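Local coordinates for protein glycosyl hydrolase BlGH5_18 (Bifidobacterium longum subsp. infantis, PDB 7LQX) that hydrolyses glycosidic bonds as a family GH5, subfamily 18 enzyme, probably cleaving beta-mannosidic linkages during the breakdown of N-glycan cores, at residues R25-N29 / F347-A351; Y30-H34 / S47-M52; R54-L58 / F334-I340; V272-G278 / L306-W312. All blocks are in the same frame, centred on the assembly; numbering follows the deposited sequence. Where two conformers were deposited one is given.

Contact 1 (R25-N29 / F347-A351); sequences RFGVN and FAEMA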
loop_
_atom_site.group_PDB
_atom_site.type_symbol
_atom_site.label_atom_id
_atom_site.label_comp_id
_atom_site.label_asym_id
_atom_site.label_seq_id
_atom_site.Cartn_x
_atom_site.Cartn_y
_atom_site.Cartn_z
ATOM N N ARG A 25 13.105 31.669 -8.901
ATOM C CA ARG A 25 13.711 30.459 -8.372
ATOM C C ARG A 25 13.788 29.382 -9.448
ATOM O O ARG A 25 12.875 29.228 -10.265
ATOM C CB ARG A 25 12.879 29.949 -7.193
ATOM C CG ARG A 25 12.486 30.999 -6.150
ATOM C CD ARG A 25 13.666 31.494 -5.325
ATOM N NE ARG A 25 14.465 30.394 -4.799
ATOM C CZ ARG A 25 14.284 29.808 -3.617
ATOM N NH1 ARG A 25 13.321 30.211 -2.791
ATOM N NH2 ARG A 25 15.086 28.812 -3.268
ATOM N N PHE A 26 14.893 28.636 -9.445
ATOM C CA PHE A 26 15.087 27.506 -10.352
ATOM C C PHE A 26 15.495 26.281 -9.547
ATOM O O PHE A 26 16.429 26.347 -8.741
ATOM C CB PHE A 26 16.110 27.826 -11.454
ATOM C CG PHE A 26 15.532 28.658 -12.556
ATOM C CD1 PHE A 26 15.430 30.039 -12.436
ATOM C CD2 PHE A 26 15.033 28.053 -13.694
ATOM C CE1 PHE A 26 14.869 30.793 -13.451
ATOM C CE2 PHE A 26 14.472 28.799 -14.705
ATOM C CZ PHE A 26 14.375 30.168 -14.581
ATOM N N GLY A 27 14.776 25.182 -9.738
ATOM C CA GLY A 27 15.062 23.981 -8.985
ATOM C C GLY A 27 14.547 22.747 -9.692
ATOM O O GLY A 27 14.134 22.796 -10.852
ATOM N N VAL A 28 14.589 21.619 -8.977
ATOM C CA VAL A 28 14.172 20.340 -9.536
ATOM C C VAL A 28 13.301 19.579 -8.549
ATOM O O VAL A 28 13.453 19.684 -7.328
ATOM C CB VAL A 28 15.355 19.444 -9.979
ATOM C CG1 VAL A 28 16.124 20.093 -11.106
ATOM C CG2 VAL A 28 16.269 19.135 -8.809
ATOM N N ASN A 29 12.378 18.809 -9.109
ATOM C CA ASN A 29 11.696 17.744 -8.392
ATOM C C ASN A 29 12.677 16.593 -8.273
ATOM O O ASN A 29 13.111 16.040 -9.286
ATOM C CB ASN A 29 10.461 17.339 -9.183
ATOM C CG ASN A 29 9.381 18.403 -9.122
ATOM O OD1 ASN A 29 8.680 18.513 -8.122
ATOM N ND2 ASN A 29 9.260 19.203 -10.183
ATOM N N PHE A 347 18.326 23.559 -19.149
ATOM C CA PHE A 347 17.701 24.117 -17.954
ATOM C C PHE A 347 18.689 24.960 -17.165
ATOM O O PHE A 347 18.329 26.034 -16.669
ATOM C CB PHE A 347 17.118 22.999 -17.097
ATOM C CG PHE A 347 16.194 23.477 -16.006
ATOM C CD1 PHE A 347 15.088 24.260 -16.306
ATOM C CD2 PHE A 347 16.411 23.120 -14.690
ATOM C CE1 PHE A 347 14.223 24.688 -15.310
ATOM C CE2 PHE A 347 15.544 23.546 -13.695
ATOM C CZ PHE A 347 14.455 24.328 -14.009
ATOM N N ALA A 348 19.947 24.514 -17.077
ATOM C CA ALA A 348 20.977 25.318 -16.433
ATOM C C ALA A 348 21.122 26.665 -17.125
ATOM O O ALA A 348 21.271 27.701 -16.463
ATOM C CB ALA A 348 22.309 24.567 -16.442
ATOM N N GLU A 349 21.089 26.670 -18.461
ATOM C CA GLU A 349 21.198 27.920 -19.204
ATOM C C GLU A 349 20.023 28.834 -18.901
ATOM O O GLU A 349 20.184 30.051 -18.771
ATOM C CB GLU A 349 21.258 27.631 -20.704
ATOM C CG GLU A 349 22.554 26.983 -21.162
ATOM C CD GLU A 349 22.416 26.226 -22.481
ATOM O OE1 GLU A 349 23.317 25.419 -22.802
ATOM O OE2 GLU A 349 21.410 26.428 -23.195
HETATM N N MSE A 350 18.837 28.268 -18.776
HETATM C CA MSE A 350 17.659 29.080 -18.510
HETATM C C MSE A 350 17.717 29.671 -17.108
HETATM O O MSE A 350 17.354 30.829 -16.902
HETATM C CB MSE A 350 16.394 28.257 -18.707
HETATM C CG MSE A 350 16.167 27.818 -20.149
HETATM SE SE MSE A 350 16.150 29.252 -21.452
HETATM C CE MSE A 350 18.041 29.424 -21.832
ATOM N N ALA A 351 18.174 28.889 -16.133
ATOM C CA ALA A 351 18.314 29.421 -14.785
ATOM C C ALA A 351 19.294 30.585 -14.768
ATOM O O ALA A 351 19.045 31.613 -14.125
ATOM C CB ALA A 351 18.780 28.317 -13.842
#
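A351 lays its backbone over one face of the F26 ring, and this is the tight part of the contact. Its CA sits 3.6 Å from the F26 ring centroid and only 8° off the ring normal, a CH-pi contact, while A351 CB meets F26 CG at 3.5 Å. Alanine suits this place because a one-carbon side chain lets the helix itself come down on the aromatic face. The backbone of M350 shares that face, M350 O lying 3.8 Å from F26 CZ. F347 closes the edge of the same ring. With its CG anti to the backbone N (chi1 -167°), its ring reaches back to the strand, bringing F347 CZ to 3.8 Å from F26 CD2. The two ring planes are inclined at 59°. At its own edge F347 CE2 faces G27 O at 3.3 Å.

Away from this face the fit is looser. V28 CG1 stays 4.4 Å from F347 CE2, and of the M350 side chain, a selenomethionine, only CB comes near, 4.5 Å from F26 CE2. E349 lies on the exposed side of the helix, in a salt bridge with R294. No hydrogen bond joins the segments: the strand's backbone bonds go to strand 306-312 and to D61, and the helix is held by shape and apolar burial.

Contact 2 (Y30-H34 / S47-M52); sequences YTPSH and SVKEDM
Y30 and S33 meet on the carboxylate of D51, which carries the polar part of the contact. Y30 OH donates to D51 OD2 at 2.7 Å, on the anti lone pair, with ring and carboxylate planes 76° apart. S33 N reaches the same oxygen at 3.1 Å from the syn side, nearly straight (174°). S33 OG gives its proton to the syn lone pair of D51 OD1 at 2.8 Å and accepts one from H34 ND1, a relay for which a hydroxyl is well suited. A water completes the polar group: it donates to D51 OD2 and to S47 OG, whose stronger partner is D44 O, and accepts from H34 N. So many donors around a buried carboxylate probably favour its charged form.

The remaining contacts are made with ring faces and by van der Waals packing. S47 CB lies over the H34 ring, 3.5 Å from its centroid, a CH-pi contact. M52, a selenomethionine, is bent at chi2 (-70°); its SE stands above the Y30 ring, 4.8 Å from the centroid, in a distant Met-aromatic contact, and its CE comes to 3.6 Å from Y30 CD2.

Beyond them, M90 and I93 of helix 81-96 pack on M52, and the Y30 backbone bonds to R64 on strand 62-65, so the loop after strand 25-29 is held between that strand and helix 45-57.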
loop_
_atom_site.group_PDB
_atom_site.type_symbol
_atom_site.label_atom_id
_atom_site.label_comp_id
_atom_site.label_asym_id
_atom_site.label_seq_id
_atom_site.Cartn_x
_atom_site.Cartn_y
_atom_site.Cartn_z
ATOM N N TYR A 30 13.053 16.261 -7.044
ATOM C CA TYR A 30 14.159 15.342 -6.792
ATOM C C TYR A 30 13.654 13.908 -6.799
ATOM O O TYR A 30 12.886 13.508 -5.919
ATOM C CB TYR A 30 14.853 15.696 -5.478
ATOM C CG TYR A 30 15.921 14.713 -5.074
ATOM C CD1 TYR A 30 16.834 14.250 -5.993
ATOM C CD2 TYR A 30 16.016 14.256 -3.766
ATOM C CE1 TYR A 30 17.818 13.327 -5.633
ATOM C CE2 TYR A 30 16.996 13.358 -3.393
ATOM C CZ TYR A 30 17.893 12.895 -4.324
ATOM O OH TYR A 30 18.847 11.979 -3.923
ATOM N N THR A 31 14.081 13.155 -7.807
ATOM C CA THR A 31 13.852 11.726 -7.888
ATOM C C THR A 31 15.160 11.022 -7.540
ATOM O O THR A 31 16.098 11.052 -8.350
ATOM C CB THR A 31 13.388 11.355 -9.298
ATOM O OG1 THR A 31 14.183 12.038 -10.277
ATOM C CG2 THR A 31 11.937 11.743 -9.510
ATOM N N PRO A 32 15.291 10.422 -6.359
ATOM C CA PRO A 32 16.584 9.842 -5.970
ATOM C C PRO A 32 17.109 8.861 -7.007
ATOM O O PRO A 32 16.377 8.012 -7.517
ATOM C CB PRO A 32 16.277 9.157 -4.631
ATOM C CG PRO A 32 15.131 9.949 -4.065
ATOM C CD PRO A 32 14.301 10.365 -5.263
ATOM N N SER A 33 18.394 9.001 -7.333
ATOM C CA SER A 33 18.991 8.140 -8.341
ATOM C C SER A 33 19.064 6.696 -7.870
ATOM O O SER A 33 18.970 5.778 -8.691
ATOM C CB SER A 33 20.390 8.638 -8.693
ATOM O OG SER A 33 21.271 8.503 -7.592
ATOM N N HIS A 34 19.224 6.474 -6.573
ATOM C CA HIS A 34 19.353 5.134 -6.001
ATOM C C HIS A 34 18.008 4.721 -5.416
ATOM O O HIS A 34 17.750 4.896 -4.221
ATOM C CB HIS A 34 20.485 5.112 -4.983
ATOM C CG HIS A 34 21.849 5.179 -5.601
ATOM N ND1 HIS A 34 22.230 6.182 -6.468
ATOM C CD2 HIS A 34 22.921 4.365 -5.476
ATOM C CE1 HIS A 34 23.477 5.981 -6.852
ATOM N NE2 HIS A 34 23.917 4.880 -6.269
ATOM N N SER A 47 24.678 8.616 -1.686
ATOM C CA SER A 47 24.108 8.842 -3.010
ATOM C C SER A 47 23.278 10.119 -3.049
ATOM O O SER A 47 23.219 10.773 -4.095
ATOM C CB SER A 47 23.290 7.633 -3.475
ATOM O OG SER A 47 22.013 7.567 -2.865
ATOM N N VAL A 48 22.637 10.492 -1.934
ATOM C CA VAL A 48 21.883 11.743 -1.893
ATOM C C VAL A 48 22.828 12.933 -1.924
ATOM O O VAL A 48 22.575 13.930 -2.614
ATOM C CB VAL A 48 20.969 11.788 -0.659
ATOM C CG1 VAL A 48 20.243 13.130 -0.599
ATOM C CG2 VAL A 48 19.982 10.653 -0.693
ATOM N N LYS A 49 23.921 12.863 -1.162
ATOM C CA LYS A 49 24.920 13.923 -1.210
ATOM C C LYS A 49 25.411 14.132 -2.638
ATOM O O LYS A 49 25.524 15.269 -3.110
ATOM C CB LYS A 49 26.088 13.596 -0.282
ATOM C CG LYS A 49 27.121 14.712 -0.200
ATOM C CD LYS A 49 28.212 14.390 0.807
ATOM C CE LYS A 49 29.274 15.480 0.839
ATOM N NZ LYS A 49 30.392 15.137 1.759
ATOM N N GLU A 50 25.704 13.036 -3.345
ATOM C CA GLU A 50 26.191 13.155 -4.712
ATOM C C GLU A 50 25.106 13.690 -5.639
ATOM O O GLU A 50 25.377 14.562 -6.475
ATOM C CB GLU A 50 26.711 11.810 -5.210
ATOM C CG GLU A 50 27.303 11.883 -6.603
ATOM C CD GLU A 50 28.521 12.784 -6.693
ATOM O OE1 GLU A 50 29.051 13.224 -5.644
ATOM O OE2 GLU A 50 28.956 13.058 -7.830
ATOM N N ASP A 51 23.878 13.169 -5.519
ATOM C CA ASP A 51 22.767 13.683 -6.314
ATOM C C ASP A 51 22.628 15.188 -6.114
ATOM O O ASP A 51 22.469 15.953 -7.072
ATOM C CB ASP A 51 21.447 13.026 -5.893
ATOM C CG ASP A 51 21.281 11.597 -6.380
ATOM O OD1 ASP A 51 22.120 11.090 -7.152
ATOM O OD2 ASP A 51 20.268 10.993 -5.960
HETATM N N MSE A 52 22.664 15.626 -4.860
HETATM C CA MSE A 52 22.466 17.031 -4.543
HETATM C C MSE A 52 23.616 17.903 -5.019
HETATM O O MSE A 52 23.404 19.037 -5.452
HETATM C CB MSE A 52 22.295 17.216 -3.036
HETATM C CG MSE A 52 21.048 16.596 -2.486
HETATM SE SE MSE A 52 19.424 17.476 -3.013
HETATM C CE MSE A 52 18.187 16.428 -1.919
HETATM O O HOH W 1 19.941 8.480 -4.490
#

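Contact 3 (R54-L58 / F334-I340); sequences RIRNL and FDEHGNI
R54 NH2 donates to G338 O at 2.8 Å, the one direct hydrogen bond of the contact. The oxygen lies in the guanidinium plane, whereas the donor stands well above the carbonyl plane, and the bond is bent (147°). Beside it is an apolar patch: L58 CD1 meets F334 CE2 at 3.6 Å, R54 CB lies 3.9 Å from F334 CZ, and L58 CD2 slides past I340 CD1 at a tight 3.3 Å.

A second shell sets these groups. Extended from CG to NE, the R54 chain carries its guanidinium from the helix to the loop, and E50 holds NE in a salt bridge. A water accepts from R54 NH2 at 2.7 Å and donates to H337 O and N339 OD1. The loop folds as a type I turn from D335 to G338; D335 OD1 accepts from H337 N, an Asx turn, and from N339 N on the opposite face of the carboxylate. G338 has a positive phi (91°), and a side chain there would run into R54 NH2. Putting an alanine in place of R54 would probably leave G338 O and the water without their donor and E50 with one arginine partner fewer.

Further out, F334 also meets the ring of H315 and I55 packs on M60 and S314; the C-terminal part of helix 45-57 thus lies against the loop that joins strand 306-312 to helix 342-354.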
loop_
_atom_site.group_PDB
_atom_site.type_symbol
_atom_site.label_atom_id
_atom_site.label_comp_id
_atom_site.label_asym_id
_atom_site.label_seq_id
_atom_site.Cartn_x
_atom_site.Cartn_y
_atom_site.Cartn_z
ATOM N N ARG A 54 25.423 17.349 -7.689
ATOM C CA ARG A 54 25.279 17.512 -9.133
ATOM C C ARG A 54 24.121 18.440 -9.481
ATOM O O ARG A 54 24.219 19.238 -10.421
ATOM C CB ARG A 54 25.125 16.136 -9.776
ATOM C CG ARG A 54 26.383 15.295 -9.579
ATOM C CD ARG A 54 26.415 14.032 -10.413
ATOM N NE ARG A 54 27.514 13.165 -9.990
ATOM C CZ ARG A 54 27.896 12.067 -10.634
ATOM N NH1 ARG A 54 28.901 11.340 -10.166
ATOM N NH2 ARG A 54 27.280 11.700 -11.749
ATOM N N ILE A 55 23.019 18.356 -8.735
ATOM C CA ILE A 55 21.900 19.275 -8.934
ATOM C C ILE A 55 22.340 20.708 -8.667
ATOM O O ILE A 55 22.064 21.618 -9.458
ATOM C CB ILE A 55 20.721 18.858 -8.036
ATOM C CG1 ILE A 55 20.127 17.538 -8.534
ATOM C CG2 ILE A 55 19.671 19.966 -7.990
ATOM C CD1 ILE A 55 19.247 16.856 -7.514
ATOM N N ARG A 56 23.042 20.931 -7.552
ATOM C CA ARG A 56 23.513 22.279 -7.250
ATOM C C ARG A 56 24.407 22.803 -8.367
ATOM O O ARG A 56 24.368 23.994 -8.700
ATOM C CB ARG A 56 24.277 22.284 -5.924
ATOM C CG ARG A 56 24.986 23.602 -5.592
ATOM C CD ARG A 56 24.022 24.776 -5.432
ATOM N NE ARG A 56 24.731 26.034 -5.185
ATOM C CZ ARG A 56 25.236 26.818 -6.139
ATOM N NH1 ARG A 56 25.115 26.488 -7.418
ATOM N NH2 ARG A 56 25.868 27.942 -5.818
ATOM N N ASN A 57 25.228 21.928 -8.950
ATOM C CA ASN A 57 26.173 22.351 -9.976
ATOM C C ASN A 57 25.494 22.756 -11.277
ATOM O O ASN A 57 26.130 23.410 -12.109
ATOM C CB ASN A 57 27.217 21.262 -10.199
ATOM C CG ASN A 57 28.243 21.219 -9.086
ATOM O OD1 ASN A 57 28.313 22.131 -8.259
ATOM N ND2 ASN A 57 29.045 20.168 -9.055
ATOM N N LEU A 58 24.221 22.402 -11.469
ATOM C CA LEU A 58 23.426 22.960 -12.552
ATOM C C LEU A 58 23.021 24.405 -12.306
ATOM O O LEU A 58 22.399 25.018 -13.188
ATOM C CB LEU A 58 22.134 22.166 -12.727
ATOM C CG LEU A 58 22.218 20.745 -13.262
ATOM C CD1 LEU A 58 20.795 20.194 -13.360
ATOM C CD2 LEU A 58 22.927 20.705 -14.602
ATOM N N PHE A 334 19.285 14.403 -15.545
ATOM C CA PHE A 334 20.410 13.484 -15.497
ATOM C C PHE A 334 19.889 12.101 -15.854
ATOM O O PHE A 334 18.741 11.761 -15.546
ATOM C CB PHE A 334 21.001 13.403 -14.086
ATOM C CG PHE A 334 21.592 14.683 -13.603
ATOM C CD1 PHE A 334 22.911 14.999 -13.876
ATOM C CD2 PHE A 334 20.835 15.582 -12.881
ATOM C CE1 PHE A 334 23.461 16.186 -13.431
ATOM C CE2 PHE A 334 21.381 16.777 -12.438
ATOM C CZ PHE A 334 22.693 17.078 -12.713
ATOM N N ASP A 335 20.728 11.302 -16.507
ATOM C CA ASP A 335 20.340 9.943 -16.859
ATOM C C ASP A 335 20.447 9.035 -15.634
ATOM O O ASP A 335 20.826 9.457 -14.539
ATOM C CB ASP A 335 21.100 9.461 -18.095
ATOM C CG ASP A 335 22.582 9.303 -17.868
ATOM O OD1 ASP A 335 23.017 9.034 -16.725
ATOM O OD2 ASP A 335 23.325 9.439 -18.868
ATOM N N GLU A 336 20.093 7.763 -15.822
ATOM C CA GLU A 336 20.034 6.816 -14.712
ATOM C C GLU A 336 21.407 6.424 -14.195
ATOM O O GLU A 336 21.490 5.666 -13.220
ATOM C CB GLU A 336 19.251 5.560 -15.104
ATOM C CG GLU A 336 19.967 4.644 -16.104
ATOM C CD GLU A 336 19.270 3.310 -16.278
ATOM O OE1 GLU A 336 18.600 2.866 -15.327
ATOM O OE2 GLU A 336 19.398 2.690 -17.357
ATOM N N HIS A 337 22.485 6.892 -14.820
ATOM C CA HIS A 337 23.829 6.716 -14.291
ATOM C C HIS A 337 24.400 8.011 -13.734
ATOM O O HIS A 337 25.581 8.057 -13.377
ATOM C CB HIS A 337 24.725 6.100 -15.361
ATOM C CG HIS A 337 24.244 4.762 -15.829
ATOM N ND1 HIS A 337 24.382 3.617 -15.076
ATOM C CD2 HIS A 337 23.604 4.391 -16.963
ATOM C CE1 HIS A 337 23.863 2.595 -15.733
ATOM N NE2 HIS A 337 23.381 3.039 -16.880
ATOM N N GLY A 338 23.581 9.055 -13.632
ATOM C CA GLY A 338 23.965 10.280 -12.974
ATOM C C GLY A 338 24.580 11.335 -13.859
ATOM O O GLY A 338 25.037 12.360 -13.342
ATOM N N ASN A 339 24.595 11.136 -15.168
ATOM C CA ASN A 339 25.282 12.045 -16.073
ATOM C C ASN A 339 24.320 13.006 -16.740
ATOM O O ASN A 339 23.201 12.638 -17.108
ATOM C CB ASN A 339 26.036 11.228 -17.109
ATOM C CG ASN A 339 27.073 10.355 -16.469
ATOM O OD1 ASN A 339 27.833 10.821 -15.620
ATOM N ND2 ASN A 339 27.083 9.076 -16.815
ATOM N N ILE A 340 24.762 14.257 -16.873
ATOM C CA ILE A 340 23.886 15.309 -17.363
ATOM C C ILE A 340 23.441 15.014 -18.789
ATOM O O ILE A 340 24.217 14.535 -19.627
ATOM C CB ILE A 340 24.617 16.659 -17.255
ATOM C CG1 ILE A 340 23.641 17.817 -17.451
ATOM C CG2 ILE A 340 25.753 16.753 -18.266
ATOM C CD1 ILE A 340 24.277 19.191 -17.266
HETATM O O HOH W 2 28.283 9.444 -12.913
#

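Contact 4 (V272-G278 / L306-W312); sequences VWLQEVG and LWGVTWW. With EDO (1,2-ethanediol), chain D.
Strands 272-277 and 306-312 are the two parallel strands of a beta-alpha-beta unit, crossed over by helix 289-300, in the barrel of a (beta/alpha)8 fold. W307 N donates to V272 O at 2.8 Å, L274 N to G308 O, and T310 N to L274 O at 2.9 Å. L274 centres an inverse gamma turn; beyond it V277 N makes a weak bond to T310 O, and W312 N a firm one to V277 O. Q275 O turns to N29 ND2 instead.

On the barrel interior W273 NE1 donates to T310 OG1 at 2.7 Å, in its ring plane. A first torsion near 180° (chi1 -176°) swings the W273 indole alongside W307, whose edge meets the W273 face with planes at 64°. Outside, W311 lies flat under the chain: V277 O stands over its ring, 3.1 Å from CD2, and G278 CA is 3.7 Å from W311 CZ2. A serine in place of W311 would probably open a gap between V277 and C293 and I297 of helix 289-300.

At the strand ends E276 OE2 accepts at 2.6 Å from O1 of ethanediol, a molecule probably from the crystallisation liquor, and pairs with R64, while W234 holds E276 OE1. The ring of W312 backs the ethanediol, its CH2 3.4 Å from ethanediol C2. A glutamate near the C-terminal end of the seventh strand, with E163 close by, is consistent with the nucleophile and acid/base pair of clan GH-A barrels.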
loop_
_atom_site.group_PDB
_atom_site.type_symbol
_atom_site.label_atom_id
_atom_site.label_comp_id
_atom_site.label_asym_id
_atom_site.label_seq_id
_atom_site.Cartn_x
_atom_site.Cartn_y
_atom_site.Cartn_z
ATOM N N VAL A 272 3.058 32.728 -8.571
ATOM C CA VAL A 272 2.747 31.503 -9.295
ATOM C C VAL A 272 4.014 30.657 -9.346
ATOM O O VAL A 272 5.027 31.080 -9.910
ATOM C CB VAL A 272 2.252 31.801 -10.717
ATOM C CG1 VAL A 272 2.000 30.499 -11.454
ATOM C CG2 VAL A 272 0.993 32.640 -10.681
ATOM N N TRP A 273 3.958 29.452 -8.788
ATOM C CA TRP A 273 5.074 28.515 -8.830
ATOM C C TRP A 273 4.768 27.464 -9.893
ATOM O O TRP A 273 3.827 26.686 -9.744
ATOM C CB TRP A 273 5.251 27.869 -7.455
ATOM C CG TRP A 273 6.434 26.953 -7.364
ATOM C CD1 TRP A 273 7.398 26.771 -8.304
ATOM C CD2 TRP A 273 6.783 26.103 -6.263
ATOM N NE1 TRP A 273 8.321 25.849 -7.873
ATOM C CE2 TRP A 273 7.975 25.436 -6.614
ATOM C CE3 TRP A 273 6.215 25.852 -5.015
ATOM C CZ2 TRP A 273 8.596 24.523 -5.767
ATOM C CZ3 TRP A 273 6.836 24.960 -4.171
ATOM C CH2 TRP A 273 8.015 24.298 -4.551
ATOM N N LEU A 274 5.542 27.478 -10.976
ATOM C CA LEU A 274 5.558 26.377 -11.938
ATOM C C LEU A 274 6.300 25.239 -11.247
ATOM O O LEU A 274 7.505 25.035 -11.421
ATOM C CB LEU A 274 6.244 26.824 -13.209
ATOM C CG LEU A 274 6.146 25.873 -14.391
ATOM C CD1 LEU A 274 4.735 25.409 -14.663
ATOM C CD2 LEU A 274 6.723 26.584 -15.616
ATOM N N GLN A 275 5.552 24.519 -10.403
ATOM C CA GLN A 275 6.121 23.532 -9.491
ATOM C C GLN A 275 6.467 22.233 -10.193
ATOM O O GLN A 275 7.321 21.488 -9.694
ATOM C CB GLN A 275 5.128 23.326 -8.339
ATOM C CG GLN A 275 5.629 22.442 -7.219
ATOM C CD GLN A 275 4.591 22.196 -6.139
ATOM O OE1 GLN A 275 4.803 22.519 -4.958
ATOM N NE2 GLN A 275 3.480 21.637 -6.521
ATOM N N GLU A 276 5.843 21.956 -11.335
ATOM C CA GLU A 276 6.313 20.921 -12.228
ATOM C C GLU A 276 6.194 21.378 -13.666
ATOM O O GLU A 276 5.150 21.894 -14.074
ATOM C CB GLU A 276 5.488 19.627 -12.151
ATOM C CG GLU A 276 5.559 18.924 -10.841
ATOM C CD GLU A 276 4.718 17.678 -10.788
ATOM O OE1 GLU A 276 4.127 17.270 -11.817
ATOM O OE2 GLU A 276 4.624 17.130 -9.669
ATOM N N VAL A 277 7.247 21.148 -14.431
ATOM C CA VAL A 277 7.186 21.202 -15.885
ATOM C C VAL A 277 8.201 20.191 -16.384
ATOM O O VAL A 277 9.342 20.168 -15.914
ATOM C CB VAL A 277 7.453 22.621 -16.420
ATOM C CG1 VAL A 277 8.727 23.162 -15.831
ATOM C CG2 VAL A 277 7.495 22.616 -17.944
ATOM N N GLY A 278 7.781 19.326 -17.296
ATOM C CA GLY A 278 8.653 18.330 -17.885
ATOM C C GLY A 278 8.441 18.245 -19.381
ATOM O O GLY A 278 7.558 18.899 -19.935
ATOM N N LEU A 306 5.334 35.004 -12.167
ATOM C CA LEU A 306 6.067 33.745 -12.102
ATOM C C LEU A 306 7.172 33.837 -11.053
ATOM O O LEU A 306 8.111 34.624 -11.185
ATOM C CB LEU A 306 6.648 33.387 -13.465
ATOM C CG LEU A 306 7.310 31.999 -13.496
ATOM C CD1 LEU A 306 6.318 30.881 -13.201
ATOM C CD2 LEU A 306 8.000 31.752 -14.830
ATOM N N TRP A 307 7.082 32.984 -10.036
ATOM C CA TRP A 307 7.990 32.998 -8.897
ATOM C C TRP A 307 9.138 32.023 -9.067
ATOM O O TRP A 307 10.230 32.262 -8.541
ATOM C CB TRP A 307 7.175 32.620 -7.654
ATOM C CG TRP A 307 7.930 32.368 -6.393
ATOM C CD1 TRP A 307 8.203 33.270 -5.411
ATOM C CD2 TRP A 307 8.445 31.113 -5.937
ATOM N NE1 TRP A 307 8.886 32.664 -4.386
ATOM C CE2 TRP A 307 9.046 31.340 -4.684
ATOM C CE3 TRP A 307 8.468 29.825 -6.470
ATOM C CZ2 TRP A 307 9.661 30.327 -3.959
ATOM C CZ3 TRP A 307 9.079 28.826 -5.745
ATOM C CH2 TRP A 307 9.665 29.078 -4.508
ATOM N N GLY A 308 8.913 30.926 -9.762
ATOM C CA GLY A 308 9.941 29.910 -9.890
ATOM C C GLY A 308 9.511 28.813 -10.832
ATOM O O GLY A 308 8.324 28.652 -11.127
ATOM N N VAL A 309 10.507 28.057 -11.301
ATOM C CA VAL A 309 10.321 26.931 -12.206
ATOM C C VAL A 309 11.060 25.747 -11.607
ATOM O O VAL A 309 12.247 25.854 -11.287
ATOM C CB VAL A 309 10.876 27.230 -13.614
ATOM C CG1 VAL A 309 10.702 26.006 -14.513
ATOM C CG2 VAL A 309 10.217 28.468 -14.201
ATOM N N THR A 310 10.365 24.625 -11.468
ATOM C CA THR A 310 10.925 23.410 -10.880
ATOM C C THR A 310 10.723 22.273 -11.865
ATOM O O THR A 310 9.596 21.830 -12.093
ATOM C CB THR A 310 10.274 23.143 -9.524
ATOM O OG1 THR A 310 10.362 24.345 -8.737
ATOM C CG2 THR A 310 10.946 22.000 -8.799
ATOM N N TRP A 311 11.819 21.832 -12.473
ATOM C CA TRP A 311 11.725 20.860 -13.555
ATOM C C TRP A 311 11.356 19.486 -12.997
ATOM O O TRP A 311 11.820 19.091 -11.926
ATOM C CB TRP A 311 13.048 20.802 -14.369
ATOM C CG TRP A 311 12.731 20.285 -15.736
ATOM C CD1 TRP A 311 12.853 19.001 -16.193
ATOM C CD2 TRP A 311 12.149 21.035 -16.804
ATOM N NE1 TRP A 311 12.393 18.917 -17.485
ATOM C CE2 TRP A 311 11.952 20.152 -17.880
ATOM C CE3 TRP A 311 11.785 22.377 -16.958
ATOM C CZ2 TRP A 311 11.398 20.563 -19.086
ATOM C CZ3 TRP A 311 11.234 22.777 -18.156
ATOM C CH2 TRP A 311 11.042 21.873 -19.201
ATOM N N TRP A 312 10.478 18.771 -13.705
ATOM C CA TRP A 312 10.224 17.354 -13.442
ATOM C C TRP A 312 11.012 16.571 -14.494
ATOM O O TRP A 312 10.609 16.550 -15.656
ATOM C CB TRP A 312 8.729 16.992 -13.527
ATOM C CG TRP A 312 8.607 15.582 -13.075
ATOM C CD1 TRP A 312 8.882 14.468 -13.808
ATOM C CD2 TRP A 312 8.283 15.127 -11.758
ATOM N NE1 TRP A 312 8.753 13.346 -13.031
ATOM C CE2 TRP A 312 8.377 13.723 -11.768
ATOM C CE3 TRP A 312 7.913 15.772 -10.571
ATOM C CZ2 TRP A 312 8.118 12.949 -10.635
ATOM C CZ3 TRP A 312 7.656 15.009 -9.451
ATOM C CH2 TRP A 312 7.763 13.610 -9.489
HETATM C C1 EDO D . 4.337 14.182 -10.973
HETATM O O1 EDO D . 3.382 14.910 -10.200
HETATM C C2 EDO D . 4.547 12.822 -10.314
HETATM O O2 EDO D . 3.279 12.148 -10.254
#

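Contacts 1 and 4 share the sheet, their centres about 9 Å apart: V309 N probably bonds to R25 O at 2.8 Å, and N29 N to W311 O at 2.9 Å. N29 also packs its CB against W312, beside the ethanediol that may mark the active-site pocket. Contact 2 continues strand 25-29 into the first loop, where T31 CG2 approaches W312 CZ2 at 4.2 Å. Contacts 2 and 3 follow along helix 45-57, with centres about 9 Å apart. Contact 3 meets contact 1 through V28 CG2 and I55 CG2, 3.6 Å apart, but stays about 8 Å from contact 4 at the nearest atoms. Contact 1 joins the barrel wall to helix 342-354, and contacts 2 and 3 bind helix 45-57 to neighbouring loops.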